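Local atomic coordinates of uncharacterized protein (Staphylococcus aureus subsp. aureus, PDB entry 4H0A), a protein that is of unknown function, but belongs to the CAP family of cysteine-rich secretory proteins and carries a CAP-associated N-terminal region beside its CAP domain. Residues 33-45 and 145-157. Sequence-based numbering, arbitrary orientation.
Sequences ENPKPKEGVGTWV and QTLIKYGDIYAQV
Ile-148 meets the loop 33-45 through its branch methyl, CG2, which lies 3.5 Å from Asn-34 ND2 while also resting on one face of the Tyr-150 ring. One residue on, the carbonyl of Lys-149 takes the amide of Asn-34: ND2 to Lys-149 O is 3.0 Å, nearly straight at 167°, with the oxygen close to the amide plane. Asn-34 CG stands beside its own backbone N (chi1 -45°), which carries ND2 to that oxygen; OD1 accepts from Ser-119 N, so both ends of the amide are held and its flip is fixed. A water separately links Lys-149 O to Asn-34 N. Asn-34 CB comes obliquely to Tyr-150 CD1 at 3.6 Å. Pro-35 O sits near the plane of that ring, at its edge, and Pro-37 CD approaches Tyr-150 CB. Here the chain reverses in the type II' turn, Tyr-150 to Ile-153, of the beta hairpin formed by strands 145-150 and 153-159 at one edge of the seven-stranded antiparallel sheet, with 145-150 outermost; the loop runs across the turn. Gly-151 N donates to Asn-34 O (3.0 Å), and the backbone of Lys-36 passes close by. Ile-153 closes the contact: its CD1 packs 3.4 Å from Gly-42 O in the 3-10 segment and nears Pro-37 CD, while the Ile-153 and Val-45 side chains run past each other in opposite directions, CG2 to CG1 3.9 Å.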
ATOM      1  N   GLU A  33     -21.735 -15.237  -8.329  1.00 82.67           N
ATOM      2  CA  GLU A  33     -20.311 -15.144  -8.001  1.00 78.65           C
ATOM      3  C   GLU A  33     -19.509 -14.759  -9.231  1.00 78.13           C
ATOM      4  O   GLU A  33     -20.027 -14.783 -10.350  1.00 77.87           O
ATOM      5  CB  GLU A  33     -19.802 -16.481  -7.407  1.00 80.45           C
ATOM      6  CG  GLU A  33     -19.535 -17.621  -8.387  1.00 96.12           C
ATOM      7  CD  GLU A  33     -20.677 -18.047  -9.287  1.00126.31           C
ATOM      8  OE1 GLU A  33     -21.647 -18.652  -8.774  1.00129.98           O
ATOM      9  OE2 GLU A  33     -20.571 -17.838 -10.517  1.00125.34           O
ATOM     10  N   ASN A  34     -18.244 -14.399  -9.009  1.00 72.52           N
ATOM     11  CA  ASN A  34     -17.304 -14.045 -10.069  1.00 70.19           C
ATOM     12  C   ASN A  34     -16.335 -15.203 -10.239  1.00 73.22           C
ATOM     13  O   ASN A  34     -15.854 -15.744  -9.233  1.00 71.13           O
ATOM     14  CB  ASN A  34     -16.556 -12.754  -9.736  1.00 65.32           C
ATOM     15  CG  ASN A  34     -17.463 -11.673  -9.208  1.00 80.07           C
ATOM     16  OD1 ASN A  34     -18.392 -11.222  -9.901  1.00 76.26           O
ATOM     17  ND2 ASN A  34     -17.287 -11.287  -7.949  1.00 68.03           N
ATOM     18  N   PRO A  35     -16.047 -15.639 -11.479  1.00 70.87           N
ATOM     19  CA  PRO A  35     -15.097 -16.748 -11.648  1.00 70.21           C
ATOM     20  C   PRO A  35     -13.667 -16.307 -11.351  1.00 69.60           C
ATOM     21  O   PRO A  35     -13.388 -15.107 -11.274  1.00 67.10           O
ATOM     22  CB  PRO A  35     -15.267 -17.134 -13.116  1.00 73.98           C
ATOM     23  CG  PRO A  35     -15.685 -15.871 -13.783  1.00 78.38           C
ATOM     24  CD  PRO A  35     -16.522 -15.126 -12.782  1.00 73.93           C
ATOM     25  N   LYS A  36     -12.760 -17.276 -11.213  1.00 65.85           N
ATOM     26  CA  LYS A  36     -11.349 -16.978 -10.974  1.00 62.84           C
ATOM     27  C   LYS A  36     -10.772 -16.247 -12.197  1.00 66.08           C
ATOM     28  O   LYS A  36     -11.312 -16.380 -13.297  1.00 66.67           O
ATOM     29  CB  LYS A  36     -10.545 -18.260 -10.664  1.00 65.80           C
ATOM     30  CG  LYS A  36     -10.346 -19.223 -11.843  1.00 83.47           C
ATOM     31  CD  LYS A  36      -9.718 -20.537 -11.387  1.00 94.61           C
ATOM     32  CE  LYS A  36      -9.422 -21.468 -12.536  1.00108.46           C
ATOM     33  NZ  LYS A  36      -8.602 -22.634 -12.109  1.00120.01           N
ATOM     34  N   PRO A  37      -9.698 -15.452 -12.049  1.00 61.36           N
ATOM     35  CA  PRO A  37      -9.143 -14.778 -13.237  1.00 60.13           C
ATOM     36  C   PRO A  37      -8.528 -15.810 -14.183  1.00 64.29           C
ATOM     37  O   PRO A  37      -8.014 -16.823 -13.720  1.00 63.97           O
ATOM     38  CB  PRO A  37      -8.113 -13.798 -12.658  1.00 59.09           C
ATOM     39  CG  PRO A  37      -8.203 -13.932 -11.170  1.00 62.78           C
ATOM     40  CD  PRO A  37      -8.890 -15.195 -10.845  1.00 60.46           C
ATOM     41  N   LYS A  38      -8.670 -15.601 -15.492  1.00 62.21           N
ATOM     42  CA  LYS A  38      -8.147 -16.518 -16.513  1.00 63.58           C
ATOM     43  C   LYS A  38      -6.702 -16.169 -16.904  1.00 64.49           C
ATOM     44  O   LYS A  38      -5.996 -17.017 -17.451  1.00 65.14           O
ATOM     45  CB  LYS A  38      -9.039 -16.475 -17.767  1.00 69.50           C
ATOM     46  CG  LYS A  38     -10.498 -16.827 -17.491  1.00 92.90           C
ATOM     47  CD  LYS A  38     -11.335 -16.909 -18.772  1.00108.65           C
ATOM     48  CE  LYS A  38     -11.258 -18.260 -19.444  1.00124.04           C
ATOM     49  NZ  LYS A  38     -12.152 -18.345 -20.631  1.00136.51           N
ATOM     50  N   GLU A  39      -6.279 -14.922 -16.650  1.00 57.60           N
ATOM     51  CA  GLU A  39      -4.958 -14.416 -17.011  1.00 55.24           C
ATOM     52  C   GLU A  39      -4.531 -13.313 -16.049  1.00 55.55           C
ATOM     53  O   GLU A  39      -5.346 -12.822 -15.265  1.00 54.78           O
ATOM     54  CB  GLU A  39      -5.007 -13.857 -18.452  1.00 57.91           C
ATOM     55  CG  GLU A  39      -5.999 -12.712 -18.621  1.00 65.32           C
ATOM     56  CD  GLU A  39      -6.151 -12.189 -20.034  1.00 85.40           C
ATOM     57  OE1 GLU A  39      -5.320 -11.346 -20.446  1.00 59.89           O
ATOM     58  OE2 GLU A  39      -7.136 -12.572 -20.707  1.00 83.68           O
ATOM     59  N   GLY A  40      -3.276 -12.908 -16.148  1.00 50.01           N
ATOM     60  CA  GLY A  40      -2.747 -11.818 -15.342  1.00 46.82           C
ATOM     61  C   GLY A  40      -2.301 -12.215 -13.954  1.00 47.42           C
ATOM     62  O   GLY A  40      -2.237 -13.404 -13.628  1.00 46.26           O
ATOM     63  N   VAL A  41      -2.039 -11.198 -13.110  1.00 42.56           N
ATOM     64  CA  VAL A  41      -1.461 -11.399 -11.781  1.00 41.78           C
ATOM     65  C   VAL A  41      -2.365 -12.208 -10.853  1.00 44.62           C
ATOM     66  O   VAL A  41      -1.838 -12.925 -10.008  1.00 41.90           O
ATOM     67  CB  VAL A  41      -0.974 -10.099 -11.092  1.00 44.69           C
ATOM     68  CG1 VAL A  41      -0.131  -9.249 -12.031  1.00 43.68           C
ATOM     69  CG2 VAL A  41      -2.118  -9.296 -10.521  1.00 45.43           C
ATOM     70  N   GLY A  42      -3.680 -12.174 -11.056  1.00 43.61           N
ATOM     71  CA  GLY A  42      -4.594 -12.988 -10.263  1.00 44.36           C
ATOM     72  C   GLY A  42      -4.325 -14.483 -10.366  1.00 49.01           C
ATOM     73  O   GLY A  42      -4.534 -15.217  -9.392  1.00 48.97           O
ATOM     74  N   THR A  43      -3.797 -14.948 -11.524  1.00 45.69           N
ATOM     75  CA  THR A  43      -3.450 -16.365 -11.716  1.00 45.97           C
ATOM     76  C   THR A  43      -2.138 -16.732 -10.990  1.00 48.52           C
ATOM     77  O   THR A  43      -1.837 -17.917 -10.891  1.00 49.34           O
ATOM     78  CB  THR A  43      -3.320 -16.725 -13.212  1.00 52.65           C
ATOM     79  OG1 THR A  43      -2.199 -16.035 -13.785  1.00 50.13           O
ATOM     80  CG2 THR A  43      -4.603 -16.449 -14.006  1.00 49.76           C
ATOM     81  N   TRP A  44      -1.345 -15.743 -10.516  1.00 42.76           N
ATOM     82  CA  TRP A  44      -0.088 -16.030  -9.816  1.00 42.05           C
ATOM     83  C   TRP A  44      -0.348 -16.513  -8.393  1.00 45.17           C
ATOM     84  O   TRP A  44       0.464 -17.254  -7.867  1.00 43.85           O
ATOM     85  CB  TRP A  44       0.841 -14.801  -9.757  1.00 38.99           C
ATOM     86  CG  TRP A  44       1.155 -14.150 -11.077  1.00 40.32           C
ATOM     87  CD1 TRP A  44       0.851 -14.608 -12.327  1.00 44.71           C
ATOM     88  CD2 TRP A  44       1.903 -12.943 -11.264  1.00 39.15           C
ATOM     89  NE1 TRP A  44       1.320 -13.731 -13.278  1.00 43.83           N
ATOM     90  CE2 TRP A  44       2.006 -12.722 -12.653  1.00 43.71           C
ATOM     91  CE3 TRP A  44       2.506 -12.029 -10.388  1.00 38.97           C
ATOM     92  CZ2 TRP A  44       2.633 -11.592 -13.182  1.00 42.54           C
ATOM     93  CZ3 TRP A  44       3.170 -10.936 -10.915  1.00 39.66           C
ATOM     94  CH2 TRP A  44       3.207 -10.714 -12.293  1.00 41.42           C
ATOM     95  N   VAL A  45      -1.473 -16.105  -7.770  1.00 42.08           N
ATOM     96  CA  VAL A  45      -1.764 -16.499  -6.387  1.00 41.48           C
ATOM     97  C   VAL A  45      -1.931 -18.021  -6.336  1.00 48.30           C
ATOM     98  O   VAL A  45      -2.680 -18.585  -7.134  1.00 49.13           O
ATOM     99  CB  VAL A  45      -2.989 -15.739  -5.815  1.00 45.07           C
ATOM    100  CG1 VAL A  45      -3.340 -16.236  -4.408  1.00 45.40           C
ATOM    101  CG2 VAL A  45      -2.732 -14.228  -5.804  1.00 42.86           C
ATOM    102  N   GLN A 145     -11.735   1.047  -2.180  1.00 58.33           N
ATOM    103  CA  GLN A 145     -10.907  -0.069  -1.706  1.00 56.03           C
ATOM    104  C   GLN A 145     -11.708  -1.358  -1.824  1.00 59.93           C
ATOM    105  O   GLN A 145     -11.650  -2.205  -0.933  1.00 60.51           O
ATOM    106  CB  GLN A 145     -10.515   0.197  -0.244  1.00 57.89           C
ATOM    107  CG  GLN A 145      -9.222  -0.453   0.183  1.00 69.20           C
ATOM    108  CD  GLN A 145      -8.929  -0.236   1.648  1.00 78.94           C
ATOM    109  OE1 GLN A 145      -9.726   0.311   2.407  1.00 75.50           O
ATOM    110  NE2 GLN A 145      -7.784  -0.686   2.087  1.00 67.14           N
ATOM    111  N   THR A 146     -12.482  -1.488  -2.910  1.00 56.55           N
ATOM    112  CA  THR A 146     -13.439  -2.577  -3.107  1.00 57.20           C
ATOM    113  C   THR A 146     -12.821  -3.946  -2.906  1.00 58.24           C
ATOM    114  O   THR A 146     -11.805  -4.242  -3.523  1.00 54.72           O
ATOM    115  CB  THR A 146     -14.057  -2.506  -4.502  1.00 64.52           C
ATOM    116  OG1 THR A 146     -14.229  -1.133  -4.846  1.00 66.02           O
ATOM    117  CG2 THR A 146     -15.393  -3.261  -4.590  1.00 63.66           C
ATOM    118  N   LEU A 147     -13.440  -4.777  -2.048  1.00 55.57           N
ATOM    119  CA  LEU A 147     -13.004  -6.154  -1.814  1.00 53.42           C
ATOM    120  C   LEU A 147     -13.883  -7.037  -2.680  1.00 59.77           C
ATOM    121  O   LEU A 147     -15.101  -7.005  -2.516  1.00 62.53           O
ATOM    122  CB  LEU A 147     -13.122  -6.525  -0.334  1.00 53.72           C
ATOM    123  CG  LEU A 147     -12.659  -7.936   0.054  1.00 56.33           C
ATOM    124  CD1 LEU A 147     -11.177  -8.162  -0.307  1.00 52.72           C
ATOM    125  CD2 LEU A 147     -12.851  -8.175   1.542  1.00 57.80           C
ATOM    126  N   ILE A 148     -13.297  -7.765  -3.642  1.00 54.13           N
ATOM    127  CA  ILE A 148     -14.067  -8.602  -4.572  1.00 55.14           C
ATOM    128  C   ILE A 148     -13.587 -10.027  -4.466  1.00 59.16           C
ATOM    129  O   ILE A 148     -12.382 -10.243  -4.458  1.00 56.33           O
ATOM    130  CB  ILE A 148     -13.939  -8.089  -6.039  1.00 57.21           C
ATOM    131  CG1 ILE A 148     -14.237  -6.572  -6.141  1.00 58.24           C
ATOM    132  CG2 ILE A 148     -14.869  -8.889  -6.968  1.00 58.73           C
ATOM    133  CD1 ILE A 148     -13.964  -5.940  -7.498  1.00 57.54           C
ATOM    134  N   LYS A 149     -14.513 -11.005  -4.433  1.00 58.06           N
ATOM    135  CA  LYS A 149     -14.123 -12.409  -4.397  1.00 57.71           C
ATOM    136  C   LYS A 149     -14.127 -12.932  -5.830  1.00 61.65           C
ATOM    137  O   LYS A 149     -15.147 -12.836  -6.504  1.00 62.55           O
ATOM    138  CB  LYS A 149     -15.066 -13.224  -3.498  1.00 62.43           C
ATOM    139  CG  LYS A 149     -14.562 -14.634  -3.210  1.00 68.80           C
ATOM    140  CD  LYS A 149     -15.434 -15.358  -2.188  1.00 78.44           C
ATOM    141  CE  LYS A 149     -14.982 -16.782  -1.960  1.00 85.17           C
ATOM    142  NZ  LYS A 149     -15.724 -17.432  -0.848  1.00101.00           N
ATOM    143  N   TYR A 150     -12.976 -13.425  -6.309  1.00 57.22           N
ATOM    144  CA  TYR A 150     -12.815 -14.022  -7.639  1.00 56.85           C
ATOM    145  C   TYR A 150     -12.452 -15.470  -7.432  1.00 62.29           C
ATOM    146  O   TYR A 150     -11.322 -15.763  -7.032  1.00 60.35           O
ATOM    147  CB  TYR A 150     -11.722 -13.301  -8.444  1.00 54.33           C
ATOM    148  CG  TYR A 150     -12.116 -11.913  -8.895  1.00 54.81           C
ATOM    149  CD1 TYR A 150     -13.123 -11.722  -9.834  1.00 58.71           C
ATOM    150  CD2 TYR A 150     -11.452 -10.792  -8.417  1.00 53.44           C
ATOM    151  CE1 TYR A 150     -13.492 -10.449 -10.252  1.00 57.58           C
ATOM    152  CE2 TYR A 150     -11.793  -9.513  -8.849  1.00 54.14           C
ATOM    153  CZ  TYR A 150     -12.805  -9.346  -9.777  1.00 60.61           C
ATOM    154  OH  TYR A 150     -13.153  -8.087 -10.203  1.00 57.68           O
ATOM    155  N   GLY A 151     -13.407 -16.367  -7.644  1.00 61.97           N
ATOM    156  CA  GLY A 151     -13.184 -17.781  -7.386  1.00 63.10           C
ATOM    157  C   GLY A 151     -12.940 -17.975  -5.902  1.00 65.63           C
ATOM    158  O   GLY A 151     -13.745 -17.503  -5.096  1.00 66.15           O
ATOM    159  N   ASP A 152     -11.799 -18.590  -5.537  1.00 60.25           N
ATOM    160  CA  ASP A 152     -11.409 -18.827  -4.135  1.00 59.74           C
ATOM    161  C   ASP A 152     -10.453 -17.739  -3.599  1.00 59.64           C
ATOM    162  O   ASP A 152     -10.015 -17.844  -2.451  1.00 57.93           O
ATOM    163  CB  ASP A 152     -10.733 -20.208  -3.982  1.00 62.37           C
ATOM    164  N   ILE A 153     -10.121 -16.701  -4.402  1.00 54.09           N
ATOM    165  CA  ILE A 153      -9.212 -15.640  -3.943  1.00 51.19           C
ATOM    166  C   ILE A 153      -9.945 -14.305  -3.932  1.00 55.57           C
ATOM    167  O   ILE A 153     -11.111 -14.223  -4.348  1.00 56.69           O
ATOM    168  CB  ILE A 153      -7.902 -15.585  -4.780  1.00 51.87           C
ATOM    169  CG1 ILE A 153      -8.156 -15.273  -6.277  1.00 52.55           C
ATOM    170  CG2 ILE A 153      -7.139 -16.896  -4.616  1.00 52.28           C
ATOM    171  CD1 ILE A 153      -6.903 -14.776  -7.004  1.00 56.91           C
ATOM    172  N   TYR A 154      -9.265 -13.260  -3.423  1.00 49.69           N
ATOM    173  CA  TYR A 154      -9.830 -11.929  -3.319  1.00 49.91           C
ATOM    174  C   TYR A 154      -8.997 -10.918  -4.055  1.00 51.30           C
ATOM    175  O   TYR A 154      -7.822 -11.155  -4.362  1.00 48.44           O
ATOM    176  CB  TYR A 154      -9.943 -11.519  -1.843  1.00 51.99           C
ATOM    177  CG  TYR A 154     -10.948 -12.352  -1.084  1.00 56.75           C
ATOM    178  CD1 TYR A 154     -10.607 -13.601  -0.579  1.00 59.53           C
ATOM    179  CD2 TYR A 154     -12.258 -11.920  -0.920  1.00 59.67           C
ATOM    180  CE1 TYR A 154     -11.537 -14.388   0.096  1.00 63.37           C
ATOM    181  CE2 TYR A 154     -13.197 -12.697  -0.243  1.00 63.27           C
ATOM    182  CZ  TYR A 154     -12.835 -13.937   0.256  1.00 68.99           C
ATOM    183  OH  TYR A 154     -13.736 -14.734   0.921  1.00 72.03           O
ATOM    184  N   ALA A 155      -9.608  -9.777  -4.330  1.00 49.36           N
ATOM    185  CA  ALA A 155      -8.932  -8.642  -4.935  1.00 46.77           C
ATOM    186  C   ALA A 155      -9.356  -7.389  -4.227  1.00 50.28           C
ATOM    187  O   ALA A 155     -10.546  -7.212  -3.954  1.00 51.91           O
ATOM    188  CB  ALA A 155      -9.252  -8.532  -6.416  1.00 48.23           C
ATOM    189  N   GLN A 156      -8.388  -6.544  -3.891  1.00 45.66           N
ATOM    190  CA  GLN A 156      -8.624  -5.213  -3.361  1.00 45.14           C
ATOM    191  C   GLN A 156      -8.378  -4.275  -4.519  1.00 46.12           C
ATOM    192  O   GLN A 156      -7.270  -4.280  -5.060  1.00 42.80           O
ATOM    193  CB  GLN A 156      -7.702  -4.901  -2.191  1.00 44.62           C
ATOM    194  CG  GLN A 156      -7.892  -5.823  -0.998  1.00 45.55           C
ATOM    195  CD  GLN A 156      -7.037  -5.309   0.114  1.00 53.49           C
ATOM    196  OE1 GLN A 156      -5.848  -5.624   0.192  1.00 46.12           O
ATOM    197  NE2 GLN A 156      -7.551  -4.342   0.856  1.00 46.28           N
ATOM    198  N   VAL A 157      -9.406  -3.543  -4.960  1.00 44.84           N
ATOM    199  CA  VAL A 157      -9.312  -2.617  -6.081  1.00 44.00           C
ATOM    200  C   VAL A 157      -9.212  -1.207  -5.525  1.00 47.90           C
ATOM    201  O   VAL A 157     -10.179  -0.710  -4.949  1.00 48.68           O
ATOM    202  CB  VAL A 157     -10.525  -2.772  -7.032  1.00 49.04           C
ATOM    203  CG1 VAL A 157     -10.343  -1.914  -8.285  1.00 48.37           C
ATOM    204  CG2 VAL A 157     -10.732  -4.237  -7.398  1.00 49.18           C
TER
HETATM  205  O   HOH W   1     -17.246 -14.524  -6.329  1.00 52.87           O